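Local coordinates for protein CrmK (Actinoalloteichus sp. WH1-2216-6, PDB 5I1V) that acts as an oxidase with covalently bound FAD in the shunt product recycling mechanism of caerulomycin biosynthesis, at residues Gln251-Thr256 with Leu299-Glu304; Ser245-Trp250 with Ala266-Phe271; Glu67-Ser72 with His493-Arg498. All coordinates share one frame; numbering follows the deposited sequence.

Overall arrangement
From the N terminus, 67-72 comes first, in the loop between strands 57-60 and 77-80 of the FAD-binding part. Its partner, 493-498, follows 420 residues later, so contact 3 closes a loop around most of the chain. Contacts 1 and 2 nest inside that loop and cross: 245-250 and 251-256 follow one another, then strand 265-271 closes contact 2 and helix 291-303 closes contact 1. ND2 of N246 probably hydrogen-bonds the backbone oxygens of L302 and E304, joining the two. Contact 2 ties helix 237-253 to the sheet holding strand 265-271, contact 1 to helix 291-303. Contact 3 lies on the opposite side of the chain's centre, its centre about 38 Å and 32 Å from theirs.

Contact 1: Gln251-Thr256 with Leu299-Glu304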
loop_
_atom_site.group_PDB
_atom_site.type_symbol
_atom_site.label_atom_id
_atom_site.label_comp_id
_atom_site.label_asym_id
_atom_site.label_seq_id
_atom_site.Cartn_x
_atom_site.Cartn_y
_atom_site.Cartn_z
ATOM N N GLN A 251 -16.910 26.480 0.856
ATOM C CA GLN A 251 -17.168 25.321 1.731
ATOM C C GLN A 251 -18.190 25.668 2.821
ATOM O O GLN A 251 -19.096 24.865 3.123
ATOM C CB GLN A 251 -15.886 24.827 2.373
ATOM C CG GLN A 251 -14.869 24.262 1.413
ATOM C CD GLN A 251 -15.368 23.011 0.686
ATOM O OE1 GLN A 251 -16.319 22.334 1.125
ATOM N NE2 GLN A 251 -14.690 22.670 -0.415
ATOM N N LEU A 252 -18.089 26.873 3.387
ATOM C CA LEU A 252 -19.013 27.277 4.438
ATOM C C LEU A 252 -20.426 27.617 3.963
ATOM O O LEU A 252 -21.351 27.649 4.762
ATOM C CB LEU A 252 -18.447 28.393 5.281
ATOM C CG LEU A 252 -17.192 27.983 6.054
ATOM C CD1 LEU A 252 -16.378 29.230 6.340
ATOM C CD2 LEU A 252 -17.508 27.206 7.318
ATOM N N ARG A 253 -20.601 27.798 2.664
ATOM C CA ARG A 253 -21.938 27.870 2.068
ATOM C C ARG A 253 -22.466 26.515 1.670
ATOM O O ARG A 253 -23.632 26.406 1.310
ATOM C CB ARG A 253 -21.932 28.755 0.811
ATOM C CG ARG A 253 -21.989 30.233 1.134
ATOM C CD ARG A 253 -21.390 31.096 0.027
ATOM N NE ARG A 253 -21.525 30.479 -1.285
ATOM C CZ ARG A 253 -20.583 30.483 -2.230
ATOM N NH1 ARG A 253 -19.410 31.087 -2.047
ATOM N NH2 ARG A 253 -20.821 29.860 -3.377
ATOM N N ASN A 254 -21.640 25.482 1.737
ATOM C CA ASN A 254 -22.006 24.192 1.166
ATOM C C ASN A 254 -21.736 22.991 2.101
ATOM O O ASN A 254 -21.401 21.885 1.610
ATOM C CB ASN A 254 -21.281 24.012 -0.157
ATOM C CG ASN A 254 -21.922 24.822 -1.287
ATOM O OD1 ASN A 254 -23.055 24.562 -1.655
ATOM N ND2 ASN A 254 -21.220 25.815 -1.789
ATOM N N CYS A 255 -21.887 23.193 3.403
ATOM C CA CYS A 255 -21.450 22.192 4.380
ATOM C C CYS A 255 -22.610 21.510 5.103
ATOM O O CYS A 255 -22.364 20.747 6.058
ATOM C CB CYS A 255 -20.458 22.789 5.382
ATOM S SG CYS A 255 -21.201 24.114 6.354
ATOM N N THR A 256 -23.846 21.743 4.638
ATOM C CA THR A 256 -25.032 21.032 5.177
ATOM C C THR A 256 -25.683 20.151 4.142
ATOM O O THR A 256 -25.494 20.338 2.950
ATOM C CB THR A 256 -26.143 21.973 5.703
ATOM O OG1 THR A 256 -26.656 22.739 4.616
ATOM C CG2 THR A 256 -25.638 22.880 6.803
ATOM N N LEU A 299 -14.818 24.959 -9.339
ATOM C CA LEU A 299 -13.479 25.294 -9.790
ATOM C C LEU A 299 -13.394 26.785 -10.247
ATOM O O LEU A 299 -12.408 27.455 -9.990
ATOM C CB LEU A 299 -13.036 24.353 -10.905
ATOM C CG LEU A 299 -12.853 22.874 -10.521
ATOM C CD1 LEU A 299 -12.553 22.083 -11.774
ATOM C CD2 LEU A 299 -11.744 22.690 -9.486
ATOM N N ALA A 300 -14.448 27.296 -10.871
ATOM C CA ALA A 300 -14.490 28.725 -11.255
ATOM C C ALA A 300 -14.494 29.654 -10.041
ATOM O O ALA A 300 -13.796 30.678 -10.047
ATOM C CB ALA A 300 -15.699 29.014 -12.137
ATOM N N GLU A 301 -15.249 29.326 -8.994
ATOM C CA GLU A 301 -15.275 30.200 -7.811
ATOM C C GLU A 301 -13.912 30.309 -7.149
ATOM O O GLU A 301 -13.518 31.384 -6.676
ATOM C CB GLU A 301 -16.261 29.735 -6.746
ATOM C CG GLU A 301 -17.719 29.972 -7.079
ATOM C CD GLU A 301 -18.579 30.333 -5.873
ATOM O OE1 GLU A 301 -18.057 30.739 -4.799
ATOM O OE2 GLU A 301 -19.815 30.219 -6.009
ATOM N N LEU A 302 -13.181 29.199 -7.096
ATOM C CA LEU A 302 -11.843 29.236 -6.519
ATOM C C LEU A 302 -10.966 30.250 -7.167
ATOM O O LEU A 302 -10.126 30.843 -6.501
ATOM C CB LEU A 302 -11.131 27.897 -6.672
ATOM C CG LEU A 302 -11.610 26.784 -5.760
ATOM C CD1 LEU A 302 -10.579 25.660 -5.815
ATOM C CD2 LEU A 302 -11.787 27.268 -4.345
ATOM N N ASN A 303 -11.115 30.399 -8.475
ATOM C CA ASN A 303 -10.284 31.314 -9.248
ATOM C C ASN A 303 -10.684 32.771 -9.259
ATOM O O ASN A 303 -9.944 33.589 -9.793
ATOM C CB ASN A 303 -10.293 30.910 -10.703
ATOM C CG ASN A 303 -9.693 29.562 -10.922
ATOM O OD1 ASN A 303 -8.748 29.162 -10.221
ATOM N ND2 ASN A 303 -10.218 28.852 -11.922
ATOM N N GLU A 304 -11.845 33.135 -8.754
ATOM C CA GLU A 304 -12.237 34.507 -8.981
ATOM C C GLU A 304 -11.389 35.477 -8.115
ATOM O O GLU A 304 -11.184 35.265 -6.919
ATOM C CB GLU A 304 -13.769 34.711 -8.978
ATOM C CG GLU A 304 -14.562 34.459 -7.715
ATOM C CD GLU A 304 -16.050 34.113 -7.984
ATOM O OE1 GLU A 304 -16.416 33.777 -9.137
ATOM O OE2 GLU A 304 -16.876 34.158 -7.037
#
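R253 and E301 form an end-on, two-pronged salt bridge between two helices, 237-253 and 291-303, which lie side by side on one face of the large antiparallel sheet. NH2 of R253 makes the shortest bond, 2.8 Å to OE2 of E301, while NH1 of R253 meets OE1 of E301 at 3.1 Å. A weak third bond of 3.2 Å crosses from NH2 of R253 to OE1 of E301. OE1 takes NH1 through its syn lone pair and in the guanidinium plane; NH2 also comes to the syn side of OE2, but tilted out of the carboxylate plane. The planes of the two groups are 20° apart, and CD of E301 lies at the guanidinium edge, in its plane; the pairing would probably resist rotation of either group.

Neither chain is fully extended. That of R253 is bent at chi3 (29°) and that of E301 at chi2 (-144°), and with these bends the side chains approach from opposite directions. The bridge is the whole of the contact between the two segments, with R253 exposed and E301 partly covered. A second carboxylate, that of E304, has its OE2 6.4 Å from NH1 of R253, a separation that would allow at most a diffuse electrostatic contribution.

Farther out, E301 rests against W250, a turn earlier on the helix that carries R253, while the next residue, L302, packs its side chain against W230 and M280 of the sheet. The chain following R253 is fastened by N254: its backbone O accepts from NH2 of R143, its ND2 bonds back to O of W250, and its OD1 is hydrogen-bonded with OG of S259 and ND2 of N261.

Contact 2: Ser245-Trp250 with Ala266-Phe271; sequences SNFLDW and ALLECF
F247 lays one face of its ring on L268, and turns its far edge to the backbone of A266. The face contact is a CH-pi interaction: CB of L268 stands 4.0 Å from the centroid of the F247 ring, 11° off its normal. L268 covers more than the centre, because its CD2 reaches back along the ring to lie 3.9 Å from CG of F247, so that the leucine runs counter to the direction in which the phenyl group extends. At the outer rim, CZ of F247 is 3.8 Å from O of A266, which lies in the ring plane, and CE1 of F247 touches CB of A266 at 4.0 Å. With CG anti to the backbone N (chi1 -175°), the phenyl group is carried off the helix down to the strand. The gap it spans is 8.1 Å from CA of F247 to CA of L268.

M280 and Y377, from the strands flanking 265-271, and F298 and L302 from helix 291-303 also touch F247, so the ring is buried. Cutting F247 back to an alanine is likely to open a gap between helix and sheet, leaving CB and CD2 of L268 without the surface they pack on. This is the apolar layer of an alpha+beta domain, in which helices 237-253 and 291-303 cover an antiparallel sheet, consistent with the non-FAD-binding domain of FAD-linked oxidoreductases of this family.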
loop_
_atom_site.group_PDB
_atom_site.type_symbol
_atom_site.label_atom_id
_atom_site.label_comp_id
_atom_site.label_asym_id
_atom_site.label_seq_id
_atom_site.Cartn_x
_atom_site.Cartn_y
_atom_site.Cartn_z
ATOM N N SER A 245 -9.371 32.048 0.879
ATOM C CA SER A 245 -10.656 32.686 1.249
ATOM C C SER A 245 -11.778 32.171 0.363
ATOM O O SER A 245 -12.857 31.852 0.841
ATOM C CB SER A 245 -10.588 34.223 1.144
ATOM O OG SER A 245 -9.648 34.703 2.069
ATOM N N ASN A 246 -11.540 32.112 -0.942
ATOM C CA ASN A 246 -12.555 31.576 -1.863
ATOM C C ASN A 246 -12.980 30.164 -1.526
ATOM O O ASN A 246 -14.159 29.846 -1.604
ATOM C CB ASN A 246 -12.095 31.606 -3.305
ATOM C CG ASN A 246 -12.005 33.022 -3.849
ATOM O OD1 ASN A 246 -12.504 33.957 -3.225
ATOM N ND2 ASN A 246 -11.392 33.175 -4.996
ATOM N N PHE A 247 -11.987 29.325 -1.219
ATOM C CA PHE A 247 -12.229 27.927 -0.819
ATOM C C PHE A 247 -13.087 27.873 0.434
ATOM O O PHE A 247 -14.113 27.229 0.458
ATOM C CB PHE A 247 -10.899 27.227 -0.555
ATOM C CG PHE A 247 -11.043 25.753 -0.252
ATOM C CD1 PHE A 247 -11.160 24.841 -1.279
ATOM C CD2 PHE A 247 -11.053 25.289 1.047
ATOM C CE1 PHE A 247 -11.293 23.471 -1.018
ATOM C CE2 PHE A 247 -11.203 23.922 1.327
ATOM C CZ PHE A 247 -11.300 23.016 0.291
ATOM N N LEU A 248 -12.678 28.603 1.468
ATOM C CA LEU A 248 -13.404 28.586 2.736
ATOM C C LEU A 248 -14.832 29.084 2.571
ATOM O O LEU A 248 -15.775 28.461 3.105
ATOM C CB LEU A 248 -12.680 29.383 3.810
ATOM C CG LEU A 248 -11.268 28.914 4.142
ATOM C CD1 LEU A 248 -10.622 29.838 5.153
ATOM C CD2 LEU A 248 -11.233 27.489 4.629
ATOM N N ASP A 249 -15.018 30.153 1.795
ATOM C CA ASP A 249 -16.374 30.721 1.627
ATOM C C ASP A 249 -17.260 29.741 0.942
ATOM O O ASP A 249 -18.396 29.545 1.350
ATOM C CB ASP A 249 -16.384 32.019 0.787
ATOM C CG ASP A 249 -15.683 33.172 1.477
ATOM O OD1 ASP A 249 -15.572 33.147 2.728
ATOM O OD2 ASP A 249 -15.211 34.104 0.760
ATOM N N TRP A 250 -16.762 29.137 -0.130
ATOM C CA TRP A 250 -17.560 28.157 -0.847
ATOM C C TRP A 250 -17.886 26.971 0.093
ATOM O O TRP A 250 -19.023 26.533 0.131
ATOM C CB TRP A 250 -16.868 27.663 -2.127
ATOM C CG TRP A 250 -17.714 26.804 -2.977
ATOM C CD1 TRP A 250 -18.481 27.189 -4.047
ATOM C CD2 TRP A 250 -17.975 25.398 -2.788
ATOM N NE1 TRP A 250 -19.171 26.098 -4.556
ATOM C CE2 TRP A 250 -18.880 24.998 -3.789
ATOM C CE3 TRP A 250 -17.504 24.439 -1.890
ATOM C CZ2 TRP A 250 -19.331 23.671 -3.910
ATOM C CZ3 TRP A 250 -17.979 23.122 -2.002
ATOM C CH2 TRP A 250 -18.864 22.758 -2.998
ATOM N N ALA A 266 -13.796 18.146 -1.176
ATOM C CA ALA A 266 -12.521 18.677 -1.638
ATOM C C ALA A 266 -11.516 18.890 -0.529
ATOM O O ALA A 266 -11.889 19.228 0.610
ATOM C CB ALA A 266 -12.766 19.960 -2.391
ATOM N N LEU A 267 -10.243 18.686 -0.869
ATOM C CA LEU A 267 -9.150 18.912 0.048
ATOM C C LEU A 267 -8.122 19.834 -0.612
ATOM O O LEU A 267 -7.634 19.541 -1.692
ATOM C CB LEU A 267 -8.508 17.591 0.414
ATOM C CG LEU A 267 -7.448 17.620 1.513
ATOM C CD1 LEU A 267 -7.463 16.377 2.401
ATOM C CD2 LEU A 267 -6.081 17.731 0.904
ATOM N N LEU A 268 -7.776 20.910 0.081
ATOM C CA LEU A 268 -6.794 21.881 -0.399
ATOM C C LEU A 268 -5.502 21.698 0.414
ATOM O O LEU A 268 -5.527 21.791 1.607
ATOM C CB LEU A 268 -7.340 23.261 -0.177
ATOM C CG LEU A 268 -6.412 24.408 -0.575
ATOM C CD1 LEU A 268 -6.080 24.353 -2.062
ATOM C CD2 LEU A 268 -7.117 25.689 -0.165
ATOM N N GLU A 269 -4.387 21.402 -0.230
ATOM C CA GLU A 269 -3.138 21.200 0.486
ATOM C C GLU A 269 -2.265 22.404 0.201
ATOM O O GLU A 269 -1.823 22.599 -0.933
ATOM C CB GLU A 269 -2.394 19.974 0.002
ATOM C CG GLU A 269 -3.132 18.676 0.177
ATOM C CD GLU A 269 -2.256 17.456 -0.110
ATOM O OE1 GLU A 269 -2.511 16.783 -1.133
ATOM O OE2 GLU A 269 -1.306 17.185 0.685
ATOM N N CYS A 270 -1.993 23.162 1.239
ATOM C CA CYS A 270 -1.127 24.317 1.122
ATOM C C CYS A 270 0.275 24.004 1.629
ATOM O O CYS A 270 0.589 24.278 2.763
ATOM C CB CYS A 270 -1.721 25.451 1.937
ATOM S SG CYS A 270 -3.415 25.819 1.465
ATOM N N PHE A 271 1.071 23.416 0.755
ATOM C CA PHE A 271 2.445 23.109 0.997
ATOM C C PHE A 271 3.302 24.354 1.172
ATOM O O PHE A 271 3.000 25.435 0.617
ATOM C CB PHE A 271 3.014 22.354 -0.180
ATOM C CG PHE A 271 2.431 20.980 -0.402
ATOM C CD1 PHE A 271 2.784 19.914 0.415
ATOM C CD2 PHE A 271 1.603 20.740 -1.478
ATOM C CE1 PHE A 271 2.267 18.642 0.181
ATOM C CE2 PHE A 271 1.110 19.484 -1.736
ATOM C CZ PHE A 271 1.443 18.423 -0.909
#

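Contact 3: Glu67-Ser72 with His493-Arg498. With FAD (flavin-adenine dinucleotide), chain E.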
loop_
_atom_site.group_PDB
_atom_site.type_symbol
_atom_site.label_atom_id
_atom_site.label_comp_id
_atom_site.label_asym_id
_atom_site.label_seq_id
_atom_site.Cartn_x
_atom_site.Cartn_y
_atom_site.Cartn_z
ATOM N N GLU A 67 1.781 10.556 18.233
ATOM C CA GLU A 67 2.651 10.787 19.389
ATOM C C GLU A 67 3.146 9.454 19.930
ATOM O O GLU A 67 2.824 8.416 19.368
ATOM C CB GLU A 67 1.878 11.496 20.488
ATOM C CG GLU A 67 1.463 12.910 20.169
ATOM C CD GLU A 67 2.623 13.922 20.175
ATOM O OE1 GLU A 67 2.314 15.129 20.119
ATOM O OE2 GLU A 67 3.821 13.539 20.240
ATOM N N ALA A 68 3.893 9.493 21.018
ATOM C CA ALA A 68 4.551 8.330 21.580
ATOM C C ALA A 68 3.640 7.593 22.576
ATOM O O ALA A 68 4.108 7.081 23.578
ATOM C CB ALA A 68 5.818 8.739 22.312
ATOM N N PHE A 69 2.358 7.535 22.312
ATOM C CA PHE A 69 1.432 6.943 23.281
ATOM C C PHE A 69 1.685 5.478 23.433
ATOM O O PHE A 69 1.491 4.931 24.504
ATOM C CB PHE A 69 0.003 7.159 22.822
ATOM C CG PHE A 69 -0.414 8.605 22.801
ATOM C CD1 PHE A 69 0.376 9.581 23.371
ATOM C CD2 PHE A 69 -1.634 8.962 22.291
ATOM C CE1 PHE A 69 -0.033 10.888 23.397
ATOM C CE2 PHE A 69 -2.067 10.284 22.325
ATOM C CZ PHE A 69 -1.244 11.245 22.872
ATOM N N VAL A 70 2.082 4.818 22.353
ATOM C CA VAL A 70 2.323 3.352 22.437
ATOM C C VAL A 70 3.770 3.101 22.886
ATOM O O VAL A 70 4.031 2.235 23.693
ATOM C CB VAL A 70 2.082 2.677 21.068
ATOM C CG1 VAL A 70 2.401 1.183 21.125
ATOM C CG2 VAL A 70 0.692 2.904 20.487
ATOM N N ALA A 71 4.693 3.901 22.348
ATOM C CA ALA A 71 6.122 3.633 22.299
ATOM C C ALA A 71 6.977 4.413 23.325
ATOM O O ALA A 71 8.184 4.296 23.317
ATOM C CB ALA A 71 6.630 3.899 20.874
ATOM N N SER A 72 6.357 5.145 24.240
ATOM C CA SER A 72 7.045 5.676 25.421
ATOM C C SER A 72 8.121 4.740 25.986
ATOM O O SER A 72 7.848 3.571 26.175
ATOM C CB SER A 72 6.013 5.944 26.534
ATOM O OG SER A 72 5.663 7.287 26.527
ATOM N N HIS A 493 -1.679 7.117 28.874
ATOM C CA HIS A 493 -0.702 7.782 28.032
ATOM C C HIS A 493 -0.819 9.285 28.293
ATOM O O HIS A 493 -1.634 9.689 29.130
ATOM C CB HIS A 493 -0.836 7.412 26.547
ATOM C CG HIS A 493 -2.189 7.640 25.946
ATOM N ND1 HIS A 493 -2.675 8.884 25.639
ATOM C CD2 HIS A 493 -3.098 6.757 25.472
ATOM C CE1 HIS A 493 -3.863 8.765 25.057
ATOM N NE2 HIS A 493 -4.127 7.479 24.922
ATOM N N ALA A 494 -0.038 10.123 27.608
ATOM C CA ALA A 494 -0.019 11.579 27.962
ATOM C C ALA A 494 -1.405 12.198 27.841
ATOM O O ALA A 494 -1.742 13.126 28.562
ATOM C CB ALA A 494 0.929 12.337 27.071
ATOM N N PHE A 495 -2.203 11.732 26.892
ATOM C CA PHE A 495 -3.545 12.261 26.710
ATOM C C PHE A 495 -4.636 11.267 27.056
ATOM O O PHE A 495 -5.716 11.359 26.526
ATOM C CB PHE A 495 -3.734 12.740 25.284
ATOM C CG PHE A 495 -3.139 14.104 24.984
ATOM C CD1 PHE A 495 -2.708 14.967 25.983
ATOM C CD2 PHE A 495 -3.108 14.562 23.677
ATOM C CE1 PHE A 495 -2.229 16.233 25.669
ATOM C CE2 PHE A 495 -2.618 15.839 23.368
ATOM C CZ PHE A 495 -2.190 16.660 24.361
ATOM N N SER A 496 -4.392 10.362 27.981
ATOM C CA SER A 496 -5.436 9.442 28.374
ATOM C C SER A 496 -6.457 10.126 29.268
ATOM O O SER A 496 -6.129 11.090 29.950
ATOM C CB SER A 496 -4.884 8.185 29.010
ATOM O OG SER A 496 -4.178 8.413 30.210
ATOM N N ILE A 497 -7.686 9.638 29.218
ATOM C CA ILE A 497 -8.756 10.181 30.080
ATOM C C ILE A 497 -8.304 10.002 31.525
ATOM O O ILE A 497 -8.102 8.875 31.969
ATOM C CB ILE A 497 -10.117 9.462 29.879
ATOM C CG1 ILE A 497 -10.568 9.418 28.396
ATOM C CG2 ILE A 497 -11.183 10.056 30.748
ATOM C CD1 ILE A 497 -10.608 10.748 27.764
ATOM N N ARG A 498 -8.184 11.084 32.279
ATOM C CA ARG A 498 -7.741 10.962 33.688
ATOM C C ARG A 498 -8.881 10.492 34.587
ATOM O O ARG A 498 -10.030 10.877 34.399
ATOM C CB ARG A 498 -7.217 12.287 34.249
ATOM C CG ARG A 498 -6.080 12.940 33.467
ATOM C CD ARG A 498 -4.956 11.976 33.199
ATOM N NE ARG A 498 -3.701 12.645 32.845
ATOM C CZ ARG A 498 -3.158 12.695 31.631
ATOM N NH1 ARG A 498 -3.756 12.152 30.575
ATOM N NH2 ARG A 498 -1.991 13.304 31.479
HETATM P PA FAD E . -1.807 2.948 16.928
HETATM O O1A FAD E . -0.556 3.791 16.902
HETATM O O2A FAD E . -1.594 1.463 16.908
HETATM O O5B FAD E . -2.705 3.352 18.151
HETATM C C5B FAD E . -3.252 4.657 18.312
HETATM C C4B FAD E . -3.692 4.836 19.772
HETATM O O4B FAD E . -4.814 3.954 19.976
HETATM C C3B FAD E . -2.711 4.457 20.860
HETATM O O3B FAD E . -3.037 5.187 22.028
HETATM C C2B FAD E . -3.004 3.003 21.106
HETATM O O2B FAD E . -2.471 2.407 22.292
HETATM C C1B FAD E . -4.528 2.969 20.940
HETATM N N9A FAD E . -4.997 1.673 20.388
HETATM C C8A FAD E . -4.589 1.011 19.263
HETATM N N7A FAD E . -5.207 -0.213 19.189
HETATM C C5A FAD E . -5.982 -0.286 20.251
HETATM C C6A FAD E . -6.897 -1.298 20.718
HETATM N N6A FAD E . -7.038 -2.372 19.966
HETATM N N1A FAD E . -7.535 -1.060 21.869
HETATM C C2A FAD E . -7.326 0.052 22.606
HETATM N N3A FAD E . -6.529 1.075 22.205
HETATM C C4A FAD E . -5.817 0.879 21.065
HETATM N N1 FAD E . -7.853 9.527 10.899
HETATM C C2 FAD E . -9.033 9.830 10.310
HETATM O O2 FAD E . -10.055 9.950 10.996
HETATM N N3 FAD E . -9.164 10.012 8.978
HETATM C C4 FAD E . -8.155 9.953 8.118
HETATM O O4 FAD E . -8.340 10.092 6.891
HETATM C C4X FAD E . -6.842 9.620 8.649
HETATM N N5 FAD E . -5.759 9.539 7.829
HETATM C C5X FAD E . -4.590 9.127 8.343
HETATM C C6 FAD E . -3.510 8.880 7.497
HETATM C C7 FAD E . -2.261 8.465 7.958
HETATM C C7M FAD E . -1.125 8.206 6.961
HETATM C C8 FAD E . -2.121 8.285 9.419
HETATM C C8M FAD E . -0.810 7.864 10.026
HETATM C C9 FAD E . -3.184 8.532 10.295
HETATM C C9A FAD E . -4.422 8.945 9.807
HETATM N N10 FAD E . -5.511 9.180 10.654
HETATM C C10 FAD E . -6.745 9.475 10.104
HETATM C "C1'" FAD E . -5.355 9.259 12.106
HETATM C "C2'" FAD E . -5.653 7.940 12.742
HETATM O "O2'" FAD E . -7.056 7.796 12.845
HETATM C "C3'" FAD E . -4.996 7.783 14.072
HETATM O "O3'" FAD E . -3.560 7.932 13.900
HETATM C "C4'" FAD E . -5.359 6.432 14.726
HETATM O "O4'" FAD E . -5.275 6.605 16.140
HETATM C "C5'" FAD E . -4.426 5.337 14.249
HETATM O "O5'" FAD E . -4.865 4.100 14.812
HETATM P P FAD E . -3.822 2.908 14.743
HETATM O O1P FAD E . -3.284 2.768 13.367
HETATM O O2P FAD E . -4.406 1.699 15.403
HETATM O O3P FAD E . -2.629 3.484 15.676
#
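The ring of F69 is sandwiched: H493 covers one face, its ND1 3.4 Å above the plane and over the centre, and CB of E67 covers the other nearer the rim. F69 and H493 form an offset stack, with centroids 4.0 Å apart and planes at 10°. CG of H493 sits between its backbone N and carbonyl carbon (chi1 55°), which brings the imidazole to F69. H493 is likewise covered on both faces, by F69 and by CB of S496, while CB of F495 lies at its edge. On the F69 ring, CZ also touches CB of F495 at 3.8 Å.

The imidazole is held at both nitrogens. Its ND1 accepts from N of F495 at 3.1 Å, 17° out of the ring plane, inside a type I turn from H493 to S496, and its NE2 bonds to O of G191. Farther along, NH1 and NH2 of R498 both grip O of A494 from one face of its carbonyl.

F69, V70 and H493 belong to the FAD pocket. The ribose O3B of FAD sits at the edge of F69, 3.7 Å from its CB. Beside that ribose the contact ties the FAD-binding region to the berberine-like C-terminal region. O of V70 is hydrogen-bonded to OG1 of T58 on strand 57-60. The 493-498 segment is backed by helices, F495 stacking on W466 of helix 466-471 and I497 packing against helix 475-485.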